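PDB 3UMV: deoxyribodipyrimidine photo-lyase from Oryza sativa Japonica Group, which uses blue and near-ultraviolet light and a bound FAD to split cyclobutane pyrimidine dimers in DNA back into separate pyrimidines. Local coordinates for residues 46-51 against 290-295; 90-95 against 285-290; 273-278 against 392-397; 375-380 against 473-478. One frame throughout, in Å; residues are numbered along the deposited sequence.

Interaction 1. Residues 46-51 against 290-295; sequences RDQRLA and FGHISA
The guanidinium of Arg49 lies flat over the backbone of Ser294, whose CA sits over the centre of the group, 3.6 Å from Arg49 CZ. Arg49 CG lies between the backbone N and the carbonyl carbon (chi1 72°), and the chain, extended from there to NE, carries the guanidinium over Ser294. At the edge, nearly in plane, Arg49 NH1 gives a straight hydrogen bond of 2.9 Å to Gly291 O. The same NH1 forms a salt bridge with Asp47 OD2, which also accepts from His169 ND1, while Arg49 NH2 reaches the carbonyls of Ala168 and Asp52. Arginine suits the place because its several N-H groups can serve carbonyls and a carboxylate from different loops at once. The His292 ring carries Phe290 CB over one face, toward the rim, and at its edge ND1 makes a weak hydrogen bond of 3.4 Å to Gln48 O. Gln48 N donates to a lone pair of Phe290 O at 3.2 Å. Gln48 is the centre of an inverse gamma turn; its side-chain amide, whose NE2 is held by Leu45 O, is turned 58° from the Phe290 ring. Gly291 closes helix 285-290 in a Schellman motif with positive phi, and a CB there would run into Arg46 O. Carbonyls at that helix end thus receive donors from the loop after strand 40-44, and the arginine's buried charge is probably balanced by Asp47.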
# COMPACT_ATOMS: atom_id res chain seq x y z
N ARG A 46 -7.53 -0.50 5.72
CA ARG A 46 -6.34 -0.88 4.96
C ARG A 46 -6.33 -2.35 4.55
O ARG A 46 -5.78 -2.69 3.50
CB ARG A 46 -5.06 -0.55 5.72
CG ARG A 46 -3.82 -0.56 4.82
CD ARG A 46 -2.60 -0.28 5.65
NE ARG A 46 -1.41 -0.07 4.83
CZ ARG A 46 -0.22 0.20 5.36
NH1 ARG A 46 -0.11 0.30 6.69
NH2 ARG A 46 0.84 0.39 4.59
N ASP A 47 -6.94 -3.21 5.35
CA ASP A 47 -6.75 -4.64 5.11
C ASP A 47 -8.04 -5.31 4.64
O ASP A 47 -8.79 -5.89 5.42
CB ASP A 47 -6.14 -5.29 6.35
CG ASP A 47 -4.76 -4.73 6.67
OD1 ASP A 47 -4.67 -3.87 7.56
OD2 ASP A 47 -3.77 -5.10 5.98
N GLN A 48 -8.27 -5.20 3.33
CA GLN A 48 -9.52 -5.60 2.70
C GLN A 48 -9.54 -7.08 2.36
O GLN A 48 -9.53 -7.47 1.18
CB GLN A 48 -9.77 -4.71 1.49
CG GLN A 48 -9.88 -3.24 1.88
CD GLN A 48 -9.56 -2.29 0.75
OE1 GLN A 48 -9.80 -2.59 -0.42
NE2 GLN A 48 -9.02 -1.13 1.10
N ARG A 49 -9.58 -7.89 3.42
CA ARG A 49 -9.56 -9.34 3.34
C ARG A 49 -10.09 -9.92 4.65
O ARG A 49 -10.00 -9.29 5.71
CB ARG A 49 -8.14 -9.86 3.09
CG ARG A 49 -7.21 -9.73 4.30
CD ARG A 49 -5.74 -10.10 3.96
NE ARG A 49 -4.92 -9.84 5.14
CZ ARG A 49 -4.35 -8.68 5.43
NH1 ARG A 49 -4.45 -7.64 4.59
NH2 ARG A 49 -3.67 -8.55 6.56
N LEU A 50 -10.65 -11.13 4.57
CA LEU A 50 -11.11 -11.84 5.77
C LEU A 50 -10.04 -12.80 6.29
O LEU A 50 -9.96 -13.03 7.49
CB LEU A 50 -12.41 -12.58 5.49
CG LEU A 50 -13.52 -11.68 4.94
CD1 LEU A 50 -14.75 -12.50 4.56
CD2 LEU A 50 -13.86 -10.60 5.97
N ALA A 51 -9.21 -13.35 5.40
CA ALA A 51 -8.19 -14.29 5.84
C ALA A 51 -6.95 -13.56 6.33
O ALA A 51 -6.68 -12.44 5.89
CB ALA A 51 -7.82 -15.27 4.72
N PHE A 290 -4.01 -2.94 -1.28
CA PHE A 290 -5.39 -2.95 -0.86
C PHE A 290 -5.61 -3.96 0.27
O PHE A 290 -6.71 -4.10 0.78
CB PHE A 290 -6.30 -3.25 -2.05
CG PHE A 290 -6.37 -2.14 -3.05
CD1 PHE A 290 -7.10 -0.99 -2.77
CD2 PHE A 290 -5.70 -2.23 -4.26
CE1 PHE A 290 -7.17 0.05 -3.69
CE2 PHE A 290 -5.76 -1.20 -5.19
CZ PHE A 290 -6.51 -0.06 -4.91
N GLY A 291 -4.55 -4.65 0.66
CA GLY A 291 -4.67 -5.67 1.69
C GLY A 291 -5.50 -6.87 1.29
O GLY A 291 -6.05 -7.56 2.16
N HIS A 292 -5.58 -7.15 -0.01
CA HIS A 292 -6.27 -8.37 -0.48
C HIS A 292 -5.51 -9.62 -0.04
O HIS A 292 -6.09 -10.72 0.05
CB HIS A 292 -6.37 -8.41 -2.01
CG HIS A 292 -7.22 -7.33 -2.60
ND1 HIS A 292 -8.18 -6.65 -1.88
CD2 HIS A 292 -7.26 -6.83 -3.85
CE1 HIS A 292 -8.75 -5.76 -2.66
NE2 HIS A 292 -8.23 -5.86 -3.87
N ILE A 293 -4.23 -9.45 0.21
CA ILE A 293 -3.42 -10.54 0.72
C ILE A 293 -2.51 -9.98 1.80
O ILE A 293 -2.03 -8.85 1.70
CB ILE A 293 -2.58 -11.24 -0.39
CG1 ILE A 293 -2.06 -12.58 0.12
CG2 ILE A 293 -1.45 -10.34 -0.86
CD1 ILE A 293 -1.49 -13.45 -0.99
N SER A 294 -2.33 -10.77 2.84
CA SER A 294 -1.49 -10.39 3.97
C SER A 294 -0.01 -10.48 3.58
O SER A 294 0.42 -11.47 2.99
CB SER A 294 -1.79 -11.36 5.13
OG SER A 294 -0.73 -11.38 6.06
N ALA A 295 0.78 -9.46 3.90
CA ALA A 295 2.22 -9.54 3.63
C ALA A 295 2.85 -10.67 4.46
O ALA A 295 3.79 -11.31 4.01
CB ALA A 295 2.91 -8.24 3.94

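Interaction 2. Residues 90-95 against 285-290; sequences LGFLLR and SPYLHF. With FAD (flavin-adenine dinucleotide), chain I.
Phe92 and Phe290 meet where helix 87-106 of the photolyase alpha/beta domain crosses helix 285-290, whose first turn holds FAD. The axes of the two short segments approach to 11.2 Å and cross at -69°, a separation here bridged by two phenylalanine rings. The tight part lies between them: Phe92 CD2 comes within 3.5 Å of Phe290 CE2, the rings meeting obliquely with their planes 34° apart. With CG anti to the backbone N, the chi1 of -159° carries the Phe92 ring over to Phe290. Leu93 CB lies against Phe290 CE1 at 3.8 Å, and its CD1 branch less closely, at the pair whose CA atoms are nearest. The packing is looser at the far end of the Phe92 ring, where CZ stands 4.1 Å from Tyr287 CE2 and only slightly farther from Pro286 CB. The Tyr287 hydroxyl is hydrogen-bonded to Glu243 O, leaving ring carbons for the apolar contact. No solvent side opens here, since all five touching residues are buried. On the cofactor side of helix 285-290, Ser285 OG bonds to Asp427, and the small serine probably leaves room for its backbone N at the phosphate: Ser285 N donates to FAD O1P at 2.9 Å.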
# COMPACT_ATOMS: atom_id res chain seq x y z
N LEU A 90 -10.32 3.05 -7.83
CA LEU A 90 -11.65 2.85 -7.26
C LEU A 90 -12.29 1.57 -7.77
O LEU A 90 -12.95 0.83 -7.02
CB LEU A 90 -12.52 4.07 -7.56
CG LEU A 90 -12.11 5.34 -6.81
CD1 LEU A 90 -12.85 6.56 -7.36
CD2 LEU A 90 -12.38 5.19 -5.35
N GLY A 91 -12.09 1.28 -9.06
CA GLY A 91 -12.70 0.10 -9.65
C GLY A 91 -12.13 -1.16 -9.03
O GLY A 91 -12.85 -2.10 -8.71
N PHE A 92 -10.81 -1.17 -8.86
CA PHE A 92 -10.11 -2.30 -8.26
C PHE A 92 -10.55 -2.53 -6.81
O PHE A 92 -10.81 -3.66 -6.38
CB PHE A 92 -8.59 -2.07 -8.32
CG PHE A 92 -7.77 -3.34 -8.21
CD1 PHE A 92 -7.49 -4.10 -9.33
CD2 PHE A 92 -7.25 -3.75 -6.98
CE1 PHE A 92 -6.73 -5.25 -9.24
CE2 PHE A 92 -6.49 -4.89 -6.87
CZ PHE A 92 -6.22 -5.65 -8.01
N LEU A 93 -10.63 -1.45 -6.03
CA LEU A 93 -11.02 -1.56 -4.64
C LEU A 93 -12.45 -2.10 -4.56
O LEU A 93 -12.72 -3.04 -3.82
CB LEU A 93 -10.94 -0.19 -3.94
CG LEU A 93 -11.36 -0.14 -2.46
CD1 LEU A 93 -10.72 1.06 -1.81
CD2 LEU A 93 -12.88 -0.08 -2.31
N LEU A 94 -13.36 -1.50 -5.31
CA LEU A 94 -14.77 -1.88 -5.18
C LEU A 94 -15.07 -3.28 -5.70
O LEU A 94 -15.88 -4.00 -5.12
CB LEU A 94 -15.69 -0.84 -5.84
CG LEU A 94 -15.81 0.48 -5.08
CD1 LEU A 94 -16.46 1.52 -5.98
CD2 LEU A 94 -16.60 0.30 -3.78
N ARG A 95 -14.45 -3.67 -6.82
CA ARG A 95 -14.65 -5.02 -7.31
C ARG A 95 -14.08 -6.03 -6.31
O ARG A 95 -14.63 -7.11 -6.13
CB ARG A 95 -14.06 -5.20 -8.71
CG ARG A 95 -14.64 -4.23 -9.72
CD ARG A 95 -14.28 -4.59 -11.16
NE ARG A 95 -14.66 -3.52 -12.07
CZ ARG A 95 -15.89 -3.34 -12.55
NH1 ARG A 95 -16.88 -4.16 -12.23
NH2 ARG A 95 -16.13 -2.32 -13.37
N SER A 285 2.17 -6.22 -5.50
CA SER A 285 1.89 -4.90 -4.92
C SER A 285 0.43 -4.43 -5.04
O SER A 285 -0.08 -3.76 -4.15
CB SER A 285 2.85 -3.84 -5.47
OG SER A 285 2.65 -3.63 -6.86
N PRO A 286 -0.25 -4.76 -6.14
CA PRO A 286 -1.65 -4.30 -6.17
C PRO A 286 -2.44 -4.89 -5.00
O PRO A 286 -3.13 -4.20 -4.25
CB PRO A 286 -2.18 -4.83 -7.50
CG PRO A 286 -0.95 -5.05 -8.34
CD PRO A 286 0.15 -5.43 -7.40
N TYR A 287 -2.30 -6.20 -4.83
CA TYR A 287 -2.95 -6.93 -3.75
C TYR A 287 -2.50 -6.49 -2.35
O TYR A 287 -3.32 -6.34 -1.45
CB TYR A 287 -2.71 -8.42 -3.95
CG TYR A 287 -3.22 -8.91 -5.29
CD1 TYR A 287 -2.35 -9.40 -6.27
CD2 TYR A 287 -4.58 -8.92 -5.57
CE1 TYR A 287 -2.83 -9.85 -7.50
CE2 TYR A 287 -5.06 -9.37 -6.79
CZ TYR A 287 -4.19 -9.85 -7.74
OH TYR A 287 -4.69 -10.30 -8.94
N LEU A 288 -1.21 -6.27 -2.18
CA LEU A 288 -0.67 -5.86 -0.89
C LEU A 288 -1.15 -4.45 -0.55
O LEU A 288 -1.50 -4.17 0.61
CB LEU A 288 0.86 -5.90 -0.91
CG LEU A 288 1.47 -7.31 -0.94
CD1 LEU A 288 2.98 -7.22 -1.10
CD2 LEU A 288 1.11 -8.10 0.29
N HIS A 289 -1.21 -3.57 -1.55
CA HIS A 289 -1.68 -2.23 -1.28
C HIS A 289 -3.10 -2.17 -0.69
O HIS A 289 -3.36 -1.43 0.26
CB HIS A 289 -1.66 -1.34 -2.52
CG HIS A 289 -2.27 -0.01 -2.26
ND1 HIS A 289 -3.57 0.29 -2.62
CD2 HIS A 289 -1.82 1.05 -1.57
CE1 HIS A 289 -3.87 1.51 -2.20
NE2 HIS A 289 -2.81 1.99 -1.56
N PHE A 290 -4.01 -2.94 -1.28
CA PHE A 290 -5.39 -2.95 -0.86
C PHE A 290 -5.61 -3.96 0.27
O PHE A 290 -6.71 -4.10 0.78
CB PHE A 290 -6.30 -3.25 -2.05
CG PHE A 290 -6.37 -2.14 -3.05
CD1 PHE A 290 -7.10 -0.99 -2.77
CD2 PHE A 290 -5.70 -2.23 -4.26
CE1 PHE A 290 -7.17 0.05 -3.69
CE2 PHE A 290 -5.76 -1.20 -5.19
CZ PHE A 290 -6.51 -0.06 -4.91
PA FAD I . 8.51 -7.24 -6.18
O1A FAD I . 9.92 -7.01 -6.64
O2A FAD I . 7.97 -8.60 -6.51
O5B FAD I . 8.44 -6.95 -4.61
C5B FAD I . 7.55 -7.65 -3.76
C4B FAD I . 7.01 -6.70 -2.69
O4B FAD I . 8.05 -6.12 -1.92
C3B FAD I . 6.27 -5.52 -3.29
O3B FAD I . 4.94 -5.85 -3.61
C2B FAD I . 6.34 -4.53 -2.17
O2B FAD I . 5.41 -4.89 -1.17
C1B FAD I . 7.72 -4.78 -1.61
N9A FAD I . 8.70 -3.86 -2.21
C8A FAD I . 9.50 -4.07 -3.30
N7A FAD I . 10.26 -2.97 -3.48
C5A FAD I . 9.93 -2.04 -2.53
C6A FAD I . 10.38 -0.75 -2.22
N6A FAD I . 11.39 -0.18 -2.87
N1A FAD I . 9.83 -0.07 -1.16
C2A FAD I . 8.86 -0.67 -0.39
N3A FAD I . 8.42 -1.94 -0.69
C4A FAD I . 8.96 -2.61 -1.73
N1 FAD I . 5.55 0.59 -4.14
C2 FAD I . 4.21 0.52 -3.89
O2 FAD I . 3.78 -0.48 -3.32
N3 FAD I . 3.38 1.57 -4.25
C4 FAD I . 3.89 2.69 -4.89
O4 FAD I . 3.14 3.61 -5.22
C4X FAD I . 5.26 2.75 -5.13
N5 FAD I . 5.83 3.82 -5.77
C5X FAD I . 7.19 3.87 -5.98
C6 FAD I . 7.76 4.99 -6.60
C7 FAD I . 9.14 5.04 -6.82
C7M FAD I . 9.74 6.26 -7.48
C8 FAD I . 9.94 3.96 -6.42
C8M FAD I . 11.43 3.96 -6.63
C9 FAD I . 9.36 2.86 -5.81
C9A FAD I . 8.00 2.82 -5.59
N10 FAD I . 7.43 1.71 -4.99
C10 FAD I . 6.07 1.70 -4.76
C1' FAD I . 8.26 0.52 -4.55
C2' FAD I . 8.41 -0.60 -5.64
O2' FAD I . 8.79 -0.11 -6.93
C3' FAD I . 7.15 -1.47 -5.82
O3' FAD I . 6.73 -1.92 -4.56
C4' FAD I . 7.38 -2.68 -6.72
O4' FAD I . 7.81 -2.26 -8.00
C5' FAD I . 6.08 -3.47 -6.80
O5' FAD I . 6.05 -4.47 -7.79
P FAD I . 6.06 -6.01 -7.35
O1P FAD I . 4.99 -6.28 -6.31
O2P FAD I . 5.91 -6.88 -8.57
O3P FAD I . 7.57 -6.05 -6.78

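Interaction 3. Residues 273-278 against 392-397; sequences NDPTKP and HGFMRM. With FAD (flavin-adenine dinucleotide), chain I; URE (urea), chain J.
His392 meets Pro275 through the flat of its imidazole. From the backbone, His392 CB passes near the urea oxygen, and CG, anti to the backbone N (chi1 -178°), brings the ring beneath the proline. Pro275 CA stands 3.5 Å from the centroid of the His392 ring, 5° off its normal, a CH-pi contact, with the rigid pyrrolidine ring also placing CB and CG against the imidazole. CD2 of His392 touches Pro275 CG at 3.6 Å; CE1 lies 3.4 Å from Asp274 O; at the tip, NE2 makes a weak hydrogen bond to Arg272 O, whereas ND1 is buried without a polar partner. With His392 reduced to an alanine, Pro275 would probably lose the ring beneath it, and a gap would open under the turn. Beyond, Met395 CG bends against Pro275 CG at 3.7 Å, and the Phe394 ring lies against Asn273 O. The type I turn 274-277, with Asp274 OD1 in an Asx turn, is thereby packed against the start of helix 393-405, which lines the FAD pocket of this photolyase with Gly393, Arg396 and Met397.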
# COMPACT_ATOMS: atom_id res chain seq x y z
N ASN A 273 15.76 -6.72 -11.37
CA ASN A 273 16.22 -5.41 -11.82
C ASN A 273 16.20 -5.23 -13.34
O ASN A 273 16.67 -4.21 -13.85
CB ASN A 273 17.62 -5.12 -11.27
CG ASN A 273 17.62 -4.95 -9.76
OD1 ASN A 273 16.88 -4.13 -9.22
ND2 ASN A 273 18.45 -5.74 -9.08
N ASP A 274 15.63 -6.20 -14.05
CA ASP A 274 15.63 -6.20 -15.51
C ASP A 274 14.24 -5.91 -16.09
O ASP A 274 13.37 -6.78 -16.10
CB ASP A 274 16.13 -7.56 -16.01
CG ASP A 274 16.32 -7.60 -17.51
OD1 ASP A 274 15.85 -6.68 -18.22
OD2 ASP A 274 16.94 -8.57 -17.99
N PRO A 275 14.01 -4.67 -16.57
CA PRO A 275 12.66 -4.32 -17.01
C PRO A 275 12.17 -5.09 -18.24
O PRO A 275 10.98 -5.02 -18.55
CB PRO A 275 12.77 -2.83 -17.32
CG PRO A 275 13.90 -2.37 -16.43
CD PRO A 275 14.88 -3.49 -16.48
N THR A 276 13.07 -5.80 -18.92
CA THR A 276 12.68 -6.62 -20.06
C THR A 276 12.22 -8.00 -19.61
O THR A 276 11.93 -8.87 -20.44
CB THR A 276 13.83 -6.78 -21.09
OG1 THR A 276 14.88 -7.56 -20.52
CG2 THR A 276 14.37 -5.42 -21.52
N LYS A 277 12.16 -8.21 -18.29
CA LYS A 277 11.60 -9.44 -17.72
C LYS A 277 10.43 -9.08 -16.81
O LYS A 277 10.53 -9.21 -15.59
CB LYS A 277 12.67 -10.22 -16.97
CG LYS A 277 13.81 -10.65 -17.88
CD LYS A 277 14.91 -11.40 -17.16
CE LYS A 277 16.08 -11.65 -18.11
NZ LYS A 277 17.10 -12.57 -17.53
N PRO A 278 9.33 -8.61 -17.41
CA PRO A 278 8.18 -8.12 -16.64
C PRO A 278 7.61 -9.19 -15.71
O PRO A 278 7.10 -8.86 -14.64
CB PRO A 278 7.16 -7.73 -17.73
CG PRO A 278 7.66 -8.36 -19.01
CD PRO A 278 9.14 -8.49 -18.87
N HIS A 392 7.71 -0.86 -14.00
CA HIS A 392 8.69 -1.79 -13.49
C HIS A 392 9.52 -1.17 -12.36
O HIS A 392 9.98 -0.02 -12.47
CB HIS A 392 9.62 -2.26 -14.61
CG HIS A 392 10.62 -3.26 -14.15
ND1 HIS A 392 10.41 -4.62 -14.26
CD2 HIS A 392 11.83 -3.12 -13.56
CE1 HIS A 392 11.44 -5.27 -13.75
NE2 HIS A 392 12.32 -4.38 -13.33
N GLY A 393 9.72 -1.93 -11.29
CA GLY A 393 10.35 -1.42 -10.09
C GLY A 393 11.69 -0.75 -10.31
O GLY A 393 12.01 0.28 -9.70
N PHE A 394 12.51 -1.32 -11.18
CA PHE A 394 13.80 -0.70 -11.46
C PHE A 394 13.56 0.63 -12.19
O PHE A 394 14.20 1.63 -11.89
CB PHE A 394 14.70 -1.61 -12.29
CG PHE A 394 16.06 -1.02 -12.53
CD1 PHE A 394 17.09 -1.23 -11.63
CD2 PHE A 394 16.29 -0.20 -13.63
CE1 PHE A 394 18.34 -0.68 -11.84
CE2 PHE A 394 17.53 0.36 -13.84
CZ PHE A 394 18.55 0.12 -12.95
N MET A 395 12.63 0.64 -13.14
CA MET A 395 12.35 1.87 -13.89
C MET A 395 11.77 2.99 -13.00
O MET A 395 11.96 4.16 -13.32
CB MET A 395 11.45 1.62 -15.12
CG MET A 395 12.14 0.89 -16.29
SD MET A 395 13.83 1.44 -16.61
CE MET A 395 13.55 3.16 -17.00
N ARG A 396 11.08 2.66 -11.90
CA ARG A 396 10.57 3.71 -11.00
C ARG A 396 11.68 4.60 -10.44
O ARG A 396 11.51 5.84 -10.32
CB ARG A 396 9.73 3.12 -9.86
CG ARG A 396 8.46 2.45 -10.34
CD ARG A 396 7.50 2.18 -9.19
NE ARG A 396 6.59 1.09 -9.51
CZ ARG A 396 5.40 0.92 -8.97
NH1 ARG A 396 4.95 1.80 -8.09
NH2 ARG A 396 4.65 -0.13 -9.31
N MET A 397 12.84 4.00 -10.13
CA MET A 397 13.99 4.76 -9.64
C MET A 397 14.52 5.72 -10.71
O MET A 397 14.71 6.91 -10.44
CB MET A 397 15.11 3.81 -9.19
CG MET A 397 14.71 2.91 -8.05
SD MET A 397 16.06 1.82 -7.51
CE MET A 397 15.90 0.51 -8.70
PA FAD I . 8.51 -7.24 -6.18
O1A FAD I . 9.92 -7.01 -6.64
O2A FAD I . 7.97 -8.60 -6.51
O5B FAD I . 8.44 -6.95 -4.61
C5B FAD I . 7.55 -7.65 -3.76
C4B FAD I . 7.01 -6.70 -2.69
O4B FAD I . 8.05 -6.12 -1.92
C3B FAD I . 6.27 -5.52 -3.29
O3B FAD I . 4.94 -5.85 -3.61
C2B FAD I . 6.34 -4.53 -2.17
O2B FAD I . 5.41 -4.89 -1.17
C1B FAD I . 7.72 -4.78 -1.61
N9A FAD I . 8.70 -3.86 -2.21
C8A FAD I . 9.50 -4.07 -3.30
N7A FAD I . 10.26 -2.97 -3.48
C5A FAD I . 9.93 -2.04 -2.53
C6A FAD I . 10.38 -0.75 -2.22
N6A FAD I . 11.39 -0.18 -2.87
N1A FAD I . 9.83 -0.07 -1.16
C2A FAD I . 8.86 -0.67 -0.39
N3A FAD I . 8.42 -1.94 -0.69
C4A FAD I . 8.96 -2.61 -1.73
N1 FAD I . 5.55 0.59 -4.14
C2 FAD I . 4.21 0.52 -3.89
O2 FAD I . 3.78 -0.48 -3.32
N3 FAD I . 3.38 1.57 -4.25
C4 FAD I . 3.89 2.69 -4.89
O4 FAD I . 3.14 3.61 -5.22
C4X FAD I . 5.26 2.75 -5.13
N5 FAD I . 5.83 3.82 -5.77
C5X FAD I . 7.19 3.87 -5.98
C6 FAD I . 7.76 4.99 -6.60
C7 FAD I . 9.14 5.04 -6.82
C7M FAD I . 9.74 6.26 -7.48
C8 FAD I . 9.94 3.96 -6.42
C8M FAD I . 11.43 3.96 -6.63
C9 FAD I . 9.36 2.86 -5.81
C9A FAD I . 8.00 2.82 -5.59
N10 FAD I . 7.43 1.71 -4.99
C10 FAD I . 6.07 1.70 -4.76
C1' FAD I . 8.26 0.52 -4.55
C2' FAD I . 8.41 -0.60 -5.64
O2' FAD I . 8.79 -0.11 -6.93
C3' FAD I . 7.15 -1.47 -5.82
O3' FAD I . 6.73 -1.92 -4.56
C4' FAD I . 7.38 -2.68 -6.72
O4' FAD I . 7.81 -2.26 -8.00
C5' FAD I . 6.08 -3.47 -6.80
O5' FAD I . 6.05 -4.47 -7.79
P FAD I . 6.06 -6.01 -7.35
O1P FAD I . 4.99 -6.28 -6.31
O2P FAD I . 5.91 -6.88 -8.57
O3P FAD I . 7.57 -6.05 -6.78
C URE J . 5.95 -4.74 -14.40
O URE J . 5.85 -3.59 -14.84
N1 URE J . 6.77 -5.60 -14.97
N2 URE J . 5.13 -5.15 -13.48

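Interaction 4. Residues 375-380 against 473-478; sequences DPLWNA and DAYISY
Leu377 and Tyr475 both set CG anti to the backbone N (chi1 177° in each), and these torsions extend the two side chains from their helices until they cross at about a right angle. The motif is a packed helix pair: in the two short segments, helices 376-388 and 472-489 run at 43° to each other, with axes approaching to 9.3 Å. Leu377 CD1 touches Tyr475 CD1 at 3.7 Å, and Ala380 CB meets CE1 of the same Tyr475 ring equally closely. Alanine suits this position, since its lone methyl lets the ring settle near the helix backbone. The Tyr475 hydroxyl is hydrogen-bonded to Glu384, so the ring is fixed at its hydroxyl and packed along one side; a leucine in its place would probably leave Glu384 without this partner and part of the space beside Ala380 unfilled. Ile476 lies against the first turn of helix 376-388, its CG1-CD1 branch running from Ala380 CB to Pro376 CB, which CD1 approaches to 4.0 Å. Trp378, predicted to carry an electron as a tryptophanyl radical, points away from this interface and meets the rings of Trp399 and Trp406. Asp375, just before this helix, is its N-cap, and its OD2 accepts from Trp378 N at 3.0 Å.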
# COMPACT_ATOMS: atom_id res chain seq x y z
N ASP A 375 13.97 11.84 -23.97
CA ASP A 375 14.50 10.55 -23.49
C ASP A 375 13.50 9.41 -23.73
O ASP A 375 12.49 9.31 -23.04
CB ASP A 375 14.81 10.69 -22.00
CG ASP A 375 15.39 9.41 -21.38
OD1 ASP A 375 16.00 9.50 -20.28
OD2 ASP A 375 15.28 8.33 -21.98
N PRO A 376 13.77 8.54 -24.72
CA PRO A 376 12.78 7.51 -25.05
C PRO A 376 12.65 6.44 -23.97
O PRO A 376 11.60 5.84 -23.86
CB PRO A 376 13.32 6.90 -26.34
CG PRO A 376 14.78 7.15 -26.29
CD PRO A 376 14.94 8.48 -25.62
N LEU A 377 13.71 6.22 -23.20
CA LEU A 377 13.67 5.30 -22.08
C LEU A 377 12.74 5.85 -20.98
O LEU A 377 11.89 5.13 -20.46
CB LEU A 377 15.07 5.03 -21.53
CG LEU A 377 15.11 4.12 -20.30
CD1 LEU A 377 14.41 2.78 -20.58
CD2 LEU A 377 16.54 3.90 -19.85
N TRP A 378 12.86 7.14 -20.69
CA TRP A 378 11.99 7.76 -19.70
C TRP A 378 10.55 7.75 -20.18
O TRP A 378 9.63 7.38 -19.46
CB TRP A 378 12.43 9.19 -19.37
CG TRP A 378 11.70 9.69 -18.16
CD1 TRP A 378 12.10 9.58 -16.86
CD2 TRP A 378 10.39 10.29 -18.13
NE1 TRP A 378 11.15 10.09 -16.03
CE2 TRP A 378 10.09 10.55 -16.77
CE3 TRP A 378 9.45 10.65 -19.12
CZ2 TRP A 378 8.88 11.13 -16.37
CZ3 TRP A 378 8.26 11.25 -18.72
CH2 TRP A 378 7.99 11.48 -17.35
N ASN A 379 10.35 8.16 -21.44
CA ASN A 379 9.01 8.12 -22.00
C ASN A 379 8.36 6.75 -21.87
O ASN A 379 7.18 6.67 -21.56
CB ASN A 379 9.04 8.52 -23.49
CG ASN A 379 9.39 9.98 -23.71
OD1 ASN A 379 9.74 10.36 -24.84
ND2 ASN A 379 9.31 10.80 -22.67
N ALA A 380 9.14 5.69 -22.12
CA ALA A 380 8.63 4.32 -22.02
C ALA A 380 8.19 4.00 -20.59
O ALA A 380 7.14 3.40 -20.39
CB ALA A 380 9.71 3.30 -22.51
N ASP A 473 16.34 -1.01 -25.69
CA ASP A 473 15.49 -0.96 -26.87
C ASP A 473 14.35 -1.97 -26.80
O ASP A 473 13.24 -1.70 -27.27
CB ASP A 473 16.31 -1.16 -28.14
CG ASP A 473 17.30 -0.03 -28.38
OD1 ASP A 473 17.11 1.06 -27.79
OD2 ASP A 473 18.25 -0.23 -29.16
N ALA A 474 14.62 -3.12 -26.19
CA ALA A 474 13.59 -4.13 -26.00
C ALA A 474 12.50 -3.63 -25.05
O ALA A 474 11.32 -3.83 -25.29
CB ALA A 474 14.21 -5.45 -25.50
N TYR A 475 12.90 -2.95 -23.98
CA TYR A 475 11.92 -2.38 -23.05
C TYR A 475 11.08 -1.34 -23.75
O TYR A 475 9.86 -1.30 -23.61
CB TYR A 475 12.61 -1.77 -21.84
CG TYR A 475 11.67 -1.09 -20.87
CD1 TYR A 475 11.65 0.29 -20.73
CD2 TYR A 475 10.81 -1.84 -20.07
CE1 TYR A 475 10.81 0.91 -19.84
CE2 TYR A 475 9.96 -1.22 -19.17
CZ TYR A 475 9.96 0.16 -19.07
OH TYR A 475 9.15 0.81 -18.19
N ILE A 476 11.74 -0.48 -24.51
CA ILE A 476 11.04 0.55 -25.25
C ILE A 476 10.01 -0.04 -26.22
O ILE A 476 8.86 0.41 -26.24
CB ILE A 476 12.02 1.48 -25.97
CG1 ILE A 476 12.76 2.32 -24.93
CG2 ILE A 476 11.28 2.38 -26.95
CD1 ILE A 476 13.99 3.01 -25.48
N SER A 477 10.42 -1.06 -26.98
CA SER A 477 9.53 -1.77 -27.91
C SER A 477 8.34 -2.41 -27.21
O SER A 477 7.21 -2.33 -27.70
CB SER A 477 10.30 -2.88 -28.65
OG SER A 477 11.30 -2.32 -29.48
N TYR A 478 8.61 -3.06 -26.08
CA TYR A 478 7.60 -3.69 -25.24
C TYR A 478 6.55 -2.68 -24.75
O TYR A 478 5.36 -2.96 -24.78
CB TYR A 478 8.27 -4.39 -24.07
CG TYR A 478 7.39 -4.64 -22.88
CD1 TYR A 478 7.41 -3.78 -21.78
CD2 TYR A 478 6.53 -5.72 -22.84
CE1 TYR A 478 6.60 -4.00 -20.68
CE2 TYR A 478 5.72 -5.96 -21.76
CZ TYR A 478 5.76 -5.10 -20.68
OH TYR A 478 4.94 -5.36 -19.61

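Overall arrangement
Interactions 1 and 2 adjoin, their centres about 10 Å apart: they share Phe290 and join the alpha/beta domain to helix 285-290 and the loop after it. Along the chain, interaction 2 is nested within the loop closed by interaction 1. Interactions 3 and 4, about 11 Å apart between centres, touch through Pro275, Met395 and Tyr475, and involve the successive helices 376-388 and 393-405 together with helix 472-489. Interaction 3 crosses all the others along the chain, its segments alternating with theirs, whereas interaction 4 opens after interactions 1 and 2 have closed. FAD touches both interactions 2 and 3, whose centres lie about 21 Å apart, so the cofactor links the two pairs of contacts.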